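Exopolygalacturonase (Yersinia enterocolitica, PDB 2UVF) hydrolyses polygalacturonate from pectin at chain ends as a family 28 glycoside hydrolase of the bacterial periplasm, probably releasing digalacturonic acid. Local coordinates at residues T45-D49 with R259-I263; K58-T63 with F482-A486; N210-G214 with S266-D270; Y326-R330 with A377-D381; H443-W447 with A517-D521. All coordinates share one frame; numbering follows the deposited sequence.

Overall arrangement
Interactions 1 and 2 both join the N-terminal fibronectin type III domain to coils of the parallel beta-helix. Each uses a strand arginine: in interaction 1, at the surface, it bonds a carbonyl; in the partly buried interaction 2 it packs its face on loop backbone and reaches Glu61 through water, while Asn484 bonds a carbonyl. Interaction 3 lies within the beta-helix, where apolar packing and one backbone bond join successive corners; its Leu211 touches Ile263 of interaction 1. Interactions 4 and 5 reach the sugar-binding cleft, the first a polar network of arginine, tyrosine and asparagines, the second aromatic and apolar packing. Interactions 2 and 5 each place one segment on neighbouring strands, 476-490 and 518-532.

Interaction 1: T45-D49 with R259-I263; sequences TLAYD and RNIRI
The guanidinium of Arg262 meets Leu46 edge-on. At its edge, within 1° of its plane, sits the carbonyl oxygen of Leu46, and water 1 also lies in that plane. NE and NH2 take the oxygen side-on, two nitrogens to one atom: Arg262 NE lies 3.0 Å from Leu46 O on a lone pair, while NH2 approaches nearly along the C=O axis. Both bonds are somewhat bent, because two neighbouring N-H groups converge on a single acceptor. The same oxygen also receives a weak bond from Tyr48 N, which folds the loop back on itself. Well out of the guanidinium plane, Asp49 OD2 stands 4.6 Å from Arg262 NH2; no N-H points at it, so their direct attraction is one of charge; water 1 bridges them, donating to Asp49 OD2 at 3.1 Å and accepting weakly from Arg262 NH1. Segment 45-49 is a loop of the fibronectin type III domain, and strand 258-264 belongs to the parallel beta-helix that carries the family 28 active site, so this contact docks one domain on the other. A bend at chi3 (92°) turns the arginine's tip to the loop, and its aliphatic part serves as an apolar surface: Leu46 CD2 rests 3.8 Å from Arg262 CD, and Leu46 CD1 reaches 3.7 Å to Asn260 CA. Leucine suits this place because its two methyls can cover the arginine stem, one of them also reaching the strand backbone. Second partners hold the polar ends on both sides: on the strand Arg262 NH1 bonds Thr208 and Asn260 ND2 bonds Asp206; on the loop Asp49 pairs with Arg188.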
# COMPACT_ATOMS: atom_id res chain seq x y z
N THR A 45 1.02 -4.19 15.36
CA THR A 45 0.09 -5.33 15.52
C THR A 45 0.62 -6.67 15.02
O THR A 45 0.94 -6.84 13.83
CB THR A 45 -1.26 -5.00 14.84
OG1 THR A 45 -1.95 -4.02 15.63
CG2 THR A 45 -2.12 -6.25 14.65
N LEU A 46 0.70 -7.63 15.94
CA LEU A 46 1.17 -8.99 15.69
C LEU A 46 2.59 -9.06 15.11
O LEU A 46 3.02 -10.12 14.60
CB LEU A 46 0.16 -9.76 14.83
CG LEU A 46 -1.12 -10.24 15.54
CD1 LEU A 46 -2.18 -10.54 14.55
CD2 LEU A 46 -0.83 -11.47 16.40
N ALA A 47 3.31 -7.94 15.19
CA ALA A 47 4.68 -7.83 14.67
C ALA A 47 5.71 -8.53 15.56
O ALA A 47 6.83 -8.05 15.77
CB ALA A 47 5.05 -6.34 14.47
N TYR A 48 5.32 -9.69 16.11
CA TYR A 48 6.19 -10.45 16.99
C TYR A 48 6.01 -11.95 16.85
O TYR A 48 5.08 -12.44 16.20
CB TYR A 48 6.05 -9.99 18.45
CG TYR A 48 4.71 -10.26 19.06
CD1 TYR A 48 4.43 -11.48 19.67
CD2 TYR A 48 3.71 -9.29 19.04
CE1 TYR A 48 3.21 -11.74 20.23
CE2 TYR A 48 2.48 -9.54 19.61
CZ TYR A 48 2.23 -10.77 20.20
OH TYR A 48 1.01 -11.02 20.76
N ASP A 49 6.92 -12.67 17.49
CA ASP A 49 7.18 -14.07 17.22
C ASP A 49 7.54 -14.76 18.53
O ASP A 49 7.48 -14.14 19.58
CB ASP A 49 8.39 -14.15 16.27
CG ASP A 49 8.19 -15.10 15.15
OD1 ASP A 49 9.12 -15.30 14.35
OD2 ASP A 49 7.06 -15.64 15.07
N ARG A 259 -10.09 -12.80 13.56
CA ARG A 259 -9.16 -12.06 14.38
C ARG A 259 -7.79 -12.69 14.32
O ARG A 259 -7.66 -13.89 14.09
CB ARG A 259 -9.67 -11.88 15.83
CG ARG A 259 -9.68 -13.12 16.72
CD ARG A 259 -10.16 -12.81 18.13
NE ARG A 259 -9.83 -13.91 19.05
CZ ARG A 259 -10.05 -13.92 20.37
NH1 ARG A 259 -10.62 -12.89 20.98
NH2 ARG A 259 -9.71 -14.99 21.08
N ASN A 260 -6.77 -11.85 14.51
CA ASN A 260 -5.38 -12.30 14.62
C ASN A 260 -4.94 -13.21 13.46
O ASN A 260 -4.64 -14.38 13.66
CB ASN A 260 -5.11 -12.98 15.99
CG ASN A 260 -5.71 -12.22 17.17
OD1 ASN A 260 -5.85 -10.99 17.15
ND2 ASN A 260 -6.07 -12.97 18.22
N ILE A 261 -4.92 -12.66 12.25
CA ILE A 261 -4.43 -13.41 11.07
C ILE A 261 -3.06 -12.90 10.59
O ILE A 261 -2.84 -11.70 10.46
CB ILE A 261 -5.45 -13.44 9.88
CG1 ILE A 261 -6.82 -13.95 10.36
CG2 ILE A 261 -4.91 -14.27 8.75
CD1 ILE A 261 -7.94 -13.87 9.34
N ARG A 262 -2.15 -13.83 10.31
CA ARG A 262 -0.75 -13.52 10.00
C ARG A 262 -0.30 -14.30 8.77
O ARG A 262 -0.53 -15.50 8.67
CB ARG A 262 0.16 -13.88 11.19
CG ARG A 262 -0.09 -13.05 12.44
CD ARG A 262 0.78 -13.52 13.57
NE ARG A 262 2.04 -12.79 13.62
CZ ARG A 262 3.21 -13.23 13.18
NH1 ARG A 262 3.33 -14.44 12.65
NH2 ARG A 262 4.27 -12.46 13.30
N ILE A 263 0.36 -13.60 7.85
CA ILE A 263 0.95 -14.23 6.66
C ILE A 263 2.38 -13.72 6.51
O ILE A 263 2.61 -12.52 6.41
CB ILE A 263 0.10 -13.97 5.40
CG1 ILE A 263 -1.39 -14.13 5.73
CG2 ILE A 263 0.58 -14.86 4.24
CD1 ILE A 263 -2.34 -13.90 4.57
O HOH W 1 6.64 -15.31 12.01

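Interaction 2: K58-T63 with F482-A486; sequences KAPEDT and FRNNA
Arg483, on a strand of the parallel beta-helix just before one of its corners, reaches out to the loop 58-63 of the fibronectin type III domain. Its CG sits between the backbone N and the carbonyl carbon (chi1 70°), and the chain then runs extended to NE, long enough to lay the guanidinium against the loop. One face is covered by Glu61 CA, 3.8 Å above the plane and toward the rim, with the carbonyl carbon of Pro60 beside it. A flat cation suits this place, since it can pack against backbone while its edge stays available for polar partners. Lys58 NZ lies 4.3 Å from Arg483 NH2, a like-charge approach probably tempered by the salt bridge of Arg483 NE with Glu454. Glu61 crosses the arginine at about a right angle; its OE2 forms a salt bridge with Lys525 and meets Arg483 NH1 through water 2, which lies at the guanidinium edge.

Asn484 follows at the corner, where its left-handed backbone conformation is one asparagine adopts readily. Its ND2 donates to Glu61 O at 3.2 Å, coming from above the carbonyl plane. Its OD1 accepts from Asn526 ND2 of the next coil, a link resembling the side-chain ladders of beta-helices. The same oxygen also accepts a hydrogen bond from water 3, 3.1 Å away, which itself accepts from Thr63 N at 2.9 Å.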
# COMPACT_ATOMS: atom_id res chain seq x y z
N LYS A 58 7.44 7.15 16.16
CA LYS A 58 7.35 8.41 15.42
C LYS A 58 8.67 9.20 15.28
O LYS A 58 9.43 9.39 16.25
CB LYS A 58 6.27 9.31 16.04
CG LYS A 58 4.86 8.79 15.80
CD LYS A 58 3.77 9.73 16.36
CE LYS A 58 3.67 11.06 15.61
NZ LYS A 58 3.31 10.86 14.18
N ALA A 59 8.93 9.63 14.06
CA ALA A 59 9.92 10.66 13.78
C ALA A 59 9.11 11.95 13.66
O ALA A 59 7.97 11.90 13.20
CB ALA A 59 10.65 10.36 12.48
N PRO A 60 9.68 13.10 14.09
CA PRO A 60 8.97 14.38 14.02
C PRO A 60 8.88 14.99 12.62
O PRO A 60 9.47 14.47 11.66
CB PRO A 60 9.79 15.29 14.94
CG PRO A 60 11.15 14.74 14.94
CD PRO A 60 11.03 13.26 14.67
N GLU A 61 8.17 16.11 12.51
CA GLU A 61 8.01 16.83 11.24
C GLU A 61 9.35 17.27 10.63
O GLU A 61 9.54 17.21 9.42
CB GLU A 61 7.13 18.04 11.47
CG GLU A 61 6.67 18.76 10.23
CD GLU A 61 5.66 19.83 10.55
OE1 GLU A 61 5.98 20.72 11.38
OE2 GLU A 61 4.55 19.80 9.99
N ASP A 62 10.26 17.70 11.49
CA ASP A 62 11.53 18.29 11.10
C ASP A 62 12.66 17.40 11.59
O ASP A 62 12.92 17.33 12.80
CB ASP A 62 11.64 19.70 11.70
CG ASP A 62 12.99 20.38 11.44
OD1 ASP A 62 13.78 19.94 10.57
OD2 ASP A 62 13.25 21.39 12.13
N THR A 63 13.31 16.70 10.66
CA THR A 63 14.36 15.74 10.99
C THR A 63 15.73 16.24 10.53
O THR A 63 16.68 15.47 10.45
CB THR A 63 14.07 14.33 10.37
OG1 THR A 63 14.09 14.41 8.95
CG2 THR A 63 12.72 13.79 10.81
N PHE A 482 1.63 14.38 3.64
CA PHE A 482 2.62 13.78 2.77
C PHE A 482 3.92 14.55 2.97
O PHE A 482 4.08 15.64 2.45
CB PHE A 482 2.13 13.85 1.32
CG PHE A 482 3.01 13.15 0.33
CD1 PHE A 482 2.73 11.84 -0.06
CD2 PHE A 482 4.12 13.80 -0.21
CE1 PHE A 482 3.54 11.21 -0.99
CE2 PHE A 482 4.91 13.17 -1.13
CZ PHE A 482 4.62 11.87 -1.52
N ARG A 483 4.84 13.97 3.73
CA ARG A 483 6.00 14.72 4.22
C ARG A 483 7.29 13.90 4.28
O ARG A 483 7.24 12.68 4.32
CB ARG A 483 5.70 15.34 5.60
CG ARG A 483 5.60 14.35 6.73
CD ARG A 483 5.58 15.07 8.05
NE ARG A 483 5.62 14.16 9.19
CZ ARG A 483 5.09 14.44 10.39
NH1 ARG A 483 4.46 15.59 10.61
NH2 ARG A 483 5.17 13.54 11.36
N ASN A 484 8.43 14.58 4.32
CA ASN A 484 9.70 13.90 4.52
C ASN A 484 9.86 12.74 3.54
O ASN A 484 10.24 11.64 3.92
CB ASN A 484 9.82 13.42 5.95
CG ASN A 484 9.85 14.55 6.94
OD1 ASN A 484 10.16 15.69 6.59
ND2 ASN A 484 9.52 14.25 8.19
N ASN A 485 9.55 13.02 2.28
CA ASN A 485 9.65 12.04 1.21
C ASN A 485 10.54 12.59 0.13
O ASN A 485 10.49 13.78 -0.17
CB ASN A 485 8.27 11.79 0.58
CG ASN A 485 7.30 11.16 1.55
OD1 ASN A 485 6.14 11.58 1.64
ND2 ASN A 485 7.75 10.17 2.26
N ALA A 486 11.34 11.70 -0.47
CA ALA A 486 12.19 12.08 -1.58
C ALA A 486 11.81 11.33 -2.84
O ALA A 486 11.55 10.14 -2.81
CB ALA A 486 13.67 11.87 -1.24
O HOH W 2 3.33 17.59 9.18
O HOH W 3 12.56 17.18 7.89

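Interaction 3: N210-G214 with S266-D270; sequences NLQAG and SGVID
Leu211 and Gly267 approach to 4.6 Å between their CA atoms, joined by a backbone bond from Gly267 N to Leu211 O of 3.0 Å. The donor stands 56° out of the carbonyl plane, consistent with two chains that are turning here: strand 207-211 ends at Leu211, and strand 268-270 begins just after Gly267. Glycine suits the corner because Gln212 O comes 3.5 Å from Gly267 CA and Leu211 CB lies on the side where a side chain would leave.

These are stacked corners of consecutive coils of the parallel beta-helix. Strand 207-211 pairs with 258-264 before the turn, and 215-219 with 268-270 after it. Gly214, at a positive phi of 95°, lets the first chain finish its turn.

Inside the corner, Leu211 spreads its two methyls: CD1 packs 4.0 Å from Ile269 CG1, and CD2 lies 3.7 Å from Val268 O. Leu211 and Ile269 cross at about a right angle, branched shapes that fill the interior beside Leu217 and Ile191. On the outer side, Ser266 OG comes 3.5 Å from Ala213 CA, a small hydroxyl against a small residue at the exposed edge of the turn.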
# COMPACT_ATOMS: atom_id res chain seq x y z
N ASN A 210 2.93 -19.31 6.84
CA ASN A 210 4.30 -18.97 6.58
C ASN A 210 4.78 -19.63 5.30
O ASN A 210 4.85 -20.86 5.20
CB ASN A 210 5.17 -19.42 7.76
CG ASN A 210 6.60 -18.95 7.65
OD1 ASN A 210 6.87 -17.74 7.72
ND2 ASN A 210 7.54 -19.89 7.47
N LEU A 211 5.12 -18.79 4.32
CA LEU A 211 5.76 -19.22 3.10
C LEU A 211 7.28 -19.10 3.29
O LEU A 211 7.82 -18.00 3.44
CB LEU A 211 5.26 -18.38 1.92
CG LEU A 211 3.74 -18.35 1.71
CD1 LEU A 211 3.16 -16.97 1.98
CD2 LEU A 211 3.43 -18.79 0.29
N GLN A 212 7.97 -20.24 3.30
CA GLN A 212 9.40 -20.31 3.63
C GLN A 212 10.27 -19.97 2.42
O GLN A 212 9.79 -19.94 1.29
CB GLN A 212 9.76 -21.72 4.10
CG GLN A 212 9.19 -22.13 5.45
CD GLN A 212 9.61 -23.55 5.84
OE1 GLN A 212 9.49 -24.48 5.04
NE2 GLN A 212 10.11 -23.72 7.05
N ALA A 213 11.55 -19.76 2.68
CA ALA A 213 12.52 -19.52 1.60
C ALA A 213 12.42 -20.59 0.51
O ALA A 213 12.58 -21.80 0.77
CB ALA A 213 13.91 -19.44 2.16
N GLY A 214 12.14 -20.15 -0.70
CA GLY A 214 12.04 -21.07 -1.84
C GLY A 214 10.63 -21.54 -2.16
O GLY A 214 10.44 -22.16 -3.20
N SER A 266 9.66 -15.43 3.65
CA SER A 266 10.26 -14.83 2.47
C SER A 266 9.84 -15.47 1.15
O SER A 266 10.41 -15.15 0.11
CB SER A 266 11.78 -14.82 2.60
OG SER A 266 12.31 -16.12 2.44
N GLY A 267 8.84 -16.35 1.20
CA GLY A 267 8.34 -17.04 0.00
C GLY A 267 7.52 -16.14 -0.92
O GLY A 267 7.26 -14.96 -0.59
N VAL A 268 7.09 -16.71 -2.05
CA VAL A 268 6.40 -16.00 -3.12
C VAL A 268 4.92 -16.43 -3.20
O VAL A 268 4.60 -17.62 -3.01
CB VAL A 268 7.12 -16.24 -4.48
CG1 VAL A 268 6.31 -15.72 -5.68
CG2 VAL A 268 8.53 -15.65 -4.45
N ILE A 269 4.04 -15.46 -3.44
CA ILE A 269 2.65 -15.74 -3.81
C ILE A 269 2.45 -15.26 -5.24
O ILE A 269 2.54 -14.05 -5.52
CB ILE A 269 1.61 -15.06 -2.89
CG1 ILE A 269 1.94 -15.31 -1.41
CG2 ILE A 269 0.21 -15.58 -3.25
CD1 ILE A 269 1.18 -14.44 -0.40
N ASP A 270 2.19 -16.22 -6.12
CA ASP A 270 2.09 -15.98 -7.54
C ASP A 270 0.66 -16.25 -8.02
O ASP A 270 0.16 -17.36 -7.89
CB ASP A 270 3.12 -16.84 -8.29
CG ASP A 270 3.22 -16.48 -9.74
OD1 ASP A 270 2.28 -15.87 -10.28
OD2 ASP A 270 4.23 -16.80 -10.36

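Interaction 4: Y326-R330 with A377-D381; sequences YGQRR and ANNGD. With ADA (alpha-D-galactopyranuronic acid), chain C; SO4 (sulfate ion), chain I.
Asn378 turns its CG to the far side from the main-chain N (chi1 -158°) and points its amide at the hydroxyl of Tyr326, while Arg330, bent at chi3 (-90°), brings its guanidinium beside both asparagines of the turn. Asn378 ND2 donates to Tyr326 OH in the amide plane; the modelled 2.5 Å is doubtfully short. Arg330 NH1 gives a nearly straight bond of 3.0 Å to Asn378 O, and NH2 bonds Asn379 OD1, again doubtfully short. NE closes back on Tyr326 O at 2.8 Å, so the guanidinium is held against rotation, with NH2 lying 3.4 Å above the Tyr326 ring, toward its rim. Arginine suits this place because its several N-H groups can serve oxygens of two separate segments at once.

The turn 377-380 is type II, with Asn379 at the left-handed third position that asparagine tolerates. Asn379, with Asp381 just after the turn, lines the glycan pocket: Asp381 OD2 accepts a weak bond from O2 of the galacturonic acid in chain C, and Asn379 ND2 lies 3.6 Å from that O2. Arg330 also bonds Ala353 O. Tyr326 lies in the last turn of helix 322-328 and packs with Arg330 against helix 307-317, facing the loop between strands 371-373 and 383-386.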
# COMPACT_ATOMS: atom_id res chain seq x y z
N TYR A 326 -14.34 -8.62 -17.48
CA TYR A 326 -13.00 -8.11 -17.20
C TYR A 326 -12.90 -7.31 -15.89
O TYR A 326 -11.94 -7.49 -15.11
CB TYR A 326 -12.52 -7.28 -18.41
CG TYR A 326 -11.05 -6.97 -18.39
CD1 TYR A 326 -10.10 -7.94 -18.76
CD2 TYR A 326 -10.59 -5.69 -18.02
CE1 TYR A 326 -8.71 -7.64 -18.75
CE2 TYR A 326 -9.23 -5.38 -18.00
CZ TYR A 326 -8.30 -6.36 -18.35
OH TYR A 326 -6.98 -6.04 -18.34
N GLY A 327 -13.89 -6.45 -15.64
CA GLY A 327 -13.90 -5.58 -14.46
C GLY A 327 -14.22 -6.23 -13.12
O GLY A 327 -13.84 -5.70 -12.06
N GLN A 328 -14.90 -7.38 -13.15
CA GLN A 328 -15.41 -7.97 -11.90
C GLN A 328 -14.99 -9.42 -11.62
O GLN A 328 -14.98 -9.85 -10.48
CB GLN A 328 -16.95 -7.84 -11.82
CG GLN A 328 -17.52 -6.43 -12.04
CD GLN A 328 -16.96 -5.39 -11.06
OE1 GLN A 328 -16.86 -4.23 -11.40
NE2 GLN A 328 -16.62 -5.80 -9.87
N ARG A 329 -14.66 -10.16 -12.66
CA ARG A 329 -14.57 -11.61 -12.54
C ARG A 329 -13.16 -12.22 -12.54
O ARG A 329 -13.01 -13.44 -12.50
CB ARG A 329 -15.48 -12.29 -13.58
CG ARG A 329 -16.95 -11.81 -13.59
CD ARG A 329 -17.72 -12.35 -12.41
NE ARG A 329 -17.50 -13.79 -12.30
CZ ARG A 329 -17.61 -14.48 -11.18
NH1 ARG A 329 -17.94 -13.87 -10.03
NH2 ARG A 329 -17.39 -15.80 -11.19
N ARG A 330 -12.12 -11.39 -12.54
CA ARG A 330 -10.73 -11.89 -12.34
C ARG A 330 -10.44 -11.96 -10.85
O ARG A 330 -10.79 -11.05 -10.11
CB ARG A 330 -9.72 -10.97 -13.00
CG ARG A 330 -9.96 -10.73 -14.46
CD ARG A 330 -8.93 -9.81 -15.05
NE ARG A 330 -9.31 -8.40 -14.98
CZ ARG A 330 -8.46 -7.40 -14.74
NH1 ARG A 330 -7.17 -7.65 -14.50
NH2 ARG A 330 -8.90 -6.16 -14.71
N ALA A 377 0.66 -5.67 -14.50
CA ALA A 377 -0.62 -6.37 -14.45
C ALA A 377 -1.79 -5.39 -14.29
O ALA A 377 -1.85 -4.63 -13.31
CB ALA A 377 -0.60 -7.40 -13.34
N ASN A 378 -2.69 -5.38 -15.28
CA ASN A 378 -3.84 -4.44 -15.29
C ASN A 378 -4.67 -4.55 -14.01
O ASN A 378 -5.14 -5.64 -13.65
CB ASN A 378 -4.73 -4.65 -16.52
CG ASN A 378 -5.59 -3.42 -16.86
OD1 ASN A 378 -5.27 -2.28 -16.52
ND2 ASN A 378 -6.69 -3.66 -17.55
N ASN A 379 -4.80 -3.41 -13.33
CA ASN A 379 -5.45 -3.27 -12.01
C ASN A 379 -4.72 -3.96 -10.87
O ASN A 379 -5.29 -4.16 -9.79
CB ASN A 379 -6.92 -3.73 -12.07
CG ASN A 379 -7.66 -3.10 -13.21
OD1 ASN A 379 -8.15 -3.81 -14.08
ND2 ASN A 379 -7.69 -1.75 -13.26
N GLY A 380 -3.46 -4.30 -11.10
CA GLY A 380 -2.70 -5.00 -10.08
C GLY A 380 -2.08 -4.02 -9.12
O GLY A 380 -0.85 -3.78 -9.16
N ASP A 381 -2.92 -3.42 -8.26
CA ASP A 381 -2.40 -2.49 -7.25
C ASP A 381 -1.72 -3.27 -6.14
O ASP A 381 -1.98 -4.45 -5.98
CB ASP A 381 -3.43 -1.45 -6.73
CG ASP A 381 -4.82 -1.99 -6.57
OD1 ASP A 381 -4.94 -3.22 -6.29
OD2 ASP A 381 -5.78 -1.17 -6.70
C1 ADA C . -7.37 1.69 -10.39
C2 ADA C . -7.89 0.41 -9.70
C3 ADA C . -9.31 0.15 -10.25
C4 ADA C . -10.21 1.22 -9.61
C5 ADA C . -9.71 2.57 -10.14
C6 ADA C . -10.51 3.74 -9.51
O1 ADA C . -7.40 1.61 -11.85
O2 ADA C . -7.02 -0.69 -9.85
O3 ADA C . -9.77 -1.21 -10.04
O4 ADA C . -9.98 1.20 -8.18
O5 ADA C . -8.25 2.76 -9.92
O6B ADA C . -10.13 4.17 -8.39
O6A ADA C . -11.48 4.20 -10.15
S SO4 I . -7.70 0.61 -16.43
O1 SO4 I . -6.26 0.49 -16.23
O2 SO4 I . -7.93 1.47 -17.59
O3 SO4 I . -8.28 -0.71 -16.70
O4 SO4 I . -8.32 1.17 -15.23

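Interaction 5: H443-W447 with A517-D521; sequences HTGAW and AQFYD. With ADA (alpha-D-galactopyranuronic acid), chain B.
Trp447 presents its far ring atom CH2 to two residues of strand 518-532, 3.6 Å from Gln518 CG and equally far from Tyr520 CE2. The six-membered ring of Trp447 and the Tyr520 ring are steeply inclined, 74° between planes with centroids 5.8 Å apart, an oblique aromatic pair. Gln518 meets the ring chiefly with its methylene CG, a fitting use of a long side chain. Deeper in, the methyl CG2 of Thr444 reaches 4.2 Å to Phe519 CE1, apolar against apolar in a buried position.

Around this shell, a type I turn from Thr444 to Trp447, closed by Trp447 N bonding Thr444 O, folds the loop between the two residues. Thr444 OG1 is satisfied by Ser469 OG and Gly474 O. Arg478 serves both aromatics, making a cation-pi contact with Trp447 and a hydrogen bond to Tyr520 OH.

His443 heads the same loop on its other side. Galacturonic acid of chain B places C1 3.7 Å above one face of its imidazole, and O5 lies 3.2 Å from His443 CE1; a bond from ND1 to Tyr233 OH helps fix the ring. The packing thus ties a loop lining the sugar cleft to strand 518-532, two strands on from 448-459 in the parallel beta-helix, the fold of family 28 polygalacturonases.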
# COMPACT_ATOMS: atom_id res chain seq x y z
N HIS A 443 -12.81 6.03 -4.88
CA HIS A 443 -13.85 5.57 -3.94
C HIS A 443 -13.68 6.31 -2.60
O HIS A 443 -12.98 5.83 -1.72
CB HIS A 443 -13.78 4.04 -3.72
CG HIS A 443 -14.15 3.22 -4.92
ND1 HIS A 443 -14.24 1.84 -4.86
CD2 HIS A 443 -14.48 3.58 -6.20
CE1 HIS A 443 -14.60 1.38 -6.06
NE2 HIS A 443 -14.75 2.42 -6.89
N THR A 444 -14.30 7.49 -2.48
CA THR A 444 -14.14 8.32 -1.27
C THR A 444 -15.41 8.45 -0.39
O THR A 444 -15.44 9.26 0.56
CB THR A 444 -13.60 9.73 -1.61
OG1 THR A 444 -14.45 10.33 -2.59
CG2 THR A 444 -12.18 9.65 -2.17
N GLY A 445 -16.42 7.64 -0.70
CA GLY A 445 -17.72 7.60 -0.03
C GLY A 445 -17.83 7.83 1.47
O GLY A 445 -18.38 8.83 1.91
N ALA A 446 -17.34 6.90 2.28
CA ALA A 446 -17.44 7.03 3.74
C ALA A 446 -16.36 7.93 4.37
O ALA A 446 -16.28 8.05 5.59
CB ALA A 446 -17.45 5.65 4.42
N TRP A 447 -15.56 8.58 3.52
CA TRP A 447 -14.41 9.41 3.95
C TRP A 447 -13.10 8.61 4.07
O TRP A 447 -13.07 7.52 4.63
CB TRP A 447 -14.69 10.21 5.24
CG TRP A 447 -15.60 11.41 5.02
CD1 TRP A 447 -16.93 11.49 5.33
CD2 TRP A 447 -15.24 12.68 4.44
NE1 TRP A 447 -17.42 12.73 4.98
CE2 TRP A 447 -16.41 13.48 4.43
CE3 TRP A 447 -14.05 13.21 3.92
CZ2 TRP A 447 -16.42 14.78 3.92
CZ3 TRP A 447 -14.06 14.51 3.42
CH2 TRP A 447 -15.24 15.28 3.42
N ALA A 517 -18.57 15.34 -3.08
CA ALA A 517 -17.21 14.99 -2.68
C ALA A 517 -16.32 16.22 -2.58
O ALA A 517 -16.53 17.21 -3.29
CB ALA A 517 -16.60 13.96 -3.65
N GLN A 518 -15.33 16.13 -1.69
CA GLN A 518 -14.42 17.25 -1.41
C GLN A 518 -13.12 16.78 -0.77
O GLN A 518 -13.10 15.84 0.03
CB GLN A 518 -15.12 18.30 -0.52
CG GLN A 518 -15.67 17.74 0.80
CD GLN A 518 -16.82 18.57 1.39
OE1 GLN A 518 -16.65 19.75 1.71
NE2 GLN A 518 -17.99 17.95 1.54
N PHE A 519 -12.03 17.45 -1.13
CA PHE A 519 -10.74 17.26 -0.50
C PHE A 519 -10.36 18.51 0.28
O PHE A 519 -10.43 19.62 -0.24
CB PHE A 519 -9.67 16.93 -1.54
CG PHE A 519 -9.93 15.66 -2.30
CD1 PHE A 519 -9.85 14.41 -1.67
CD2 PHE A 519 -10.25 15.70 -3.66
CE1 PHE A 519 -10.09 13.24 -2.36
CE2 PHE A 519 -10.48 14.53 -4.37
CZ PHE A 519 -10.41 13.29 -3.72
N TYR A 520 -9.99 18.33 1.54
CA TYR A 520 -9.55 19.43 2.37
C TYR A 520 -8.58 18.98 3.48
O TYR A 520 -8.57 17.81 3.89
CB TYR A 520 -10.73 20.25 2.92
CG TYR A 520 -11.58 19.58 3.97
CD1 TYR A 520 -11.22 19.64 5.32
CD2 TYR A 520 -12.75 18.90 3.62
CE1 TYR A 520 -12.00 19.01 6.29
CE2 TYR A 520 -13.53 18.27 4.59
CZ TYR A 520 -13.15 18.33 5.92
OH TYR A 520 -13.92 17.71 6.88
N ASP A 521 -7.76 19.93 3.95
CA ASP A 521 -6.80 19.66 5.01
C ASP A 521 -5.75 18.65 4.51
O ASP A 521 -5.63 17.53 5.01
CB ASP A 521 -7.53 19.22 6.30
CG ASP A 521 -6.61 19.09 7.49
OD1 ASP A 521 -5.54 19.75 7.50
OD2 ASP A 521 -6.95 18.30 8.41
C1 ADA B . -11.16 1.34 -7.35
C2 ADA B . -10.66 1.47 -5.90
C3 ADA B . -9.91 0.17 -5.55
C4 ADA B . -10.86 -1.05 -5.70
C5 ADA B . -11.41 -1.11 -7.15
C6 ADA B . -12.40 -2.24 -7.52
O2 ADA B . -9.83 2.64 -5.74
O3 ADA B . -9.35 0.25 -4.24
O4 ADA B . -11.94 -1.00 -4.76
O5 ADA B . -12.01 0.16 -7.53
O6B ADA B . -13.44 -1.89 -8.12
O6A ADA B . -12.13 -3.43 -7.21